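Side-chain contact in type III chaperone protein ShcA (PDB 4G6T), which probably binds a cognate effector protein in the bacterial cytoplasm and prepares it for export through the type III secretion system: residues P109-K112 against R113-G117. Sequence-based numbering, arbitrary orientation.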
loop_
_atom_site.group_PDB
_atom_site.type_symbol
_atom_site.label_atom_id
_atom_site.label_comp_id
_atom_site.label_asym_id
_atom_site.label_seq_id
_atom_site.Cartn_x
_atom_site.Cartn_y
_atom_site.Cartn_z
ATOM N N PRO A 109 12.283 -5.689 -7.266
ATOM C CA PRO A 109 12.030 -4.905 -8.518
ATOM C C PRO A 109 10.561 -4.923 -8.945
ATOM O O PRO A 109 10.086 -3.882 -9.435
ATOM C CB PRO A 109 12.895 -5.578 -9.566
ATOM C CG PRO A 109 13.976 -6.291 -8.763
ATOM C CD PRO A 109 13.311 -6.733 -7.496
ATOM N N THR A 110 9.877 -6.047 -8.787
ATOM C CA THR A 110 8.421 -6.126 -9.138
ATOM C C THR A 110 7.620 -5.214 -8.267
ATOM O O THR A 110 6.738 -4.484 -8.753
ATOM C CB THR A 110 7.884 -7.564 -9.109
ATOM O OG1 THR A 110 8.555 -8.277 -10.157
ATOM C CG2 THR A 110 6.408 -7.594 -9.364
ATOM N N LEU A 111 7.862 -5.211 -6.966
ATOM C CA LEU A 111 7.165 -4.319 -6.102
ATOM C C LEU A 111 7.400 -2.857 -6.511
ATOM O O LEU A 111 6.474 -2.021 -6.493
ATOM C CB LEU A 111 7.535 -4.578 -4.622
ATOM C CG LEU A 111 6.927 -3.667 -3.563
ATOM C CD1 LEU A 111 5.406 -3.654 -3.542
ATOM C CD2 LEU A 111 7.398 -4.071 -2.168
ATOM N N LYS A 112 8.656 -2.500 -6.772
ATOM C CA LYS A 112 9.002 -1.122 -7.219
ATOM C C LYS A 112 8.230 -0.760 -8.482
ATOM O O LYS A 112 7.578 0.310 -8.513
ATOM C CB LYS A 112 10.502 -0.970 -7.462
ATOM C CG LYS A 112 11.328 -0.994 -6.192
ATOM C CD LYS A 112 12.787 -0.787 -6.537
ATOM C CE LYS A 112 13.564 -0.679 -5.244
ATOM N NZ LYS A 112 14.917 -0.246 -5.618
ATOM N N ARG A 113 8.273 -1.636 -9.471
ATOM C CA ARG A 113 7.617 -1.391 -10.766
ATOM C C ARG A 113 6.106 -1.241 -10.589
ATOM O O ARG A 113 5.454 -0.302 -11.162
ATOM C CB ARG A 113 7.907 -2.530 -11.722
ATOM C CG ARG A 113 7.350 -2.330 -13.124
ATOM C CD ARG A 113 7.781 -3.417 -14.097
ATOM N NE ARG A 113 7.402 -4.768 -13.658
ATOM C CZ ARG A 113 8.235 -5.662 -13.110
ATOM N NH1 ARG A 113 9.534 -5.408 -12.885
ATOM N NH2 ARG A 113 7.758 -6.833 -12.780
ATOM N N GLU A 114 5.490 -2.097 -9.817
ATOM C CA GLU A 114 4.090 -2.045 -9.616
ATOM C C GLU A 114 3.646 -0.838 -8.785
ATOM O O GLU A 114 2.588 -0.261 -9.042
ATOM C CB GLU A 114 3.515 -3.323 -9.019
ATOM C CG GLU A 114 3.726 -4.517 -9.955
ATOM C CD GLU A 114 2.768 -4.550 -11.122
ATOM O OE1 GLU A 114 1.829 -3.704 -11.261
ATOM O OE2 GLU A 114 3.002 -5.457 -11.955
ATOM N N MET A 115 4.453 -0.420 -7.809
ATOM C CA MET A 115 4.114 0.780 -7.052
ATOM C C MET A 115 4.184 1.983 -7.973
ATOM O O MET A 115 3.289 2.805 -7.907
ATOM C CB MET A 115 5.100 0.897 -5.916
ATOM C CG MET A 115 4.672 0.077 -4.763
ATOM S SD MET A 115 5.782 0.241 -3.331
ATOM C CE MET A 115 5.714 2.078 -3.333
ATOM N N ALA A 116 5.215 2.091 -8.774
ATOM C CA ALA A 116 5.338 3.257 -9.726
ATOM C C ALA A 116 4.144 3.235 -10.675
ATOM O O ALA A 116 3.549 4.265 -10.996
ATOM C CB ALA A 116 6.605 3.236 -10.456
ATOM N N GLY A 117 3.769 2.055 -11.126
ATOM C CA GLY A 117 2.592 1.949 -12.022
ATOM C C GLY A 117 1.335 2.450 -11.378
ATOM O O GLY A 117 0.475 3.134 -12.021
#
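T110 OG1 is gripped twice: across the contact by R113 NH2, and by a residue adjoining these turns. The bond to NH2 is weak, at 3.1 Å and bent to 131° at the hydrogen. Both residues lie in the early turns of helix 108-127, the C-terminal helix of this CesT-family chaperone. R113 reaches backward along the helix because its chain starts out extended and then bends at chi3 (57°). This lays one face of the guanidinium over T110 CA, with CZ 4.0 Å from that atom. In the first turn of the helix, T110 N is hydrogen-bonded to S107 OG. The backbone ladder is regular alpha helix: R113 N donates to P109 O, E114 N to T110 O, M115 N to L111 O and A116 N to K112 O. E114 follows T110 alongside on the same flank of the helix, with its CG 4.1 Å from T110 CG2. The chain bends at chi2 (-77°), and OE1 is hydrogen-bonded to Q99 NE2 of strand 95-102. L111 and M115 are buried, and both pack on F16 of helix 8-19 and L56 of strand 53-59. The helix is thereby joined to the sheet and to the N-terminal helix. K112, M115 and A116 each also pack on an apolar side chain of another protein's chain in the assembly. K112 is extended beyond CG, and its NZ bonds to S19 OG. Between the two buried side chains, L111 CD1 touches M115 SD at 3.9 Å.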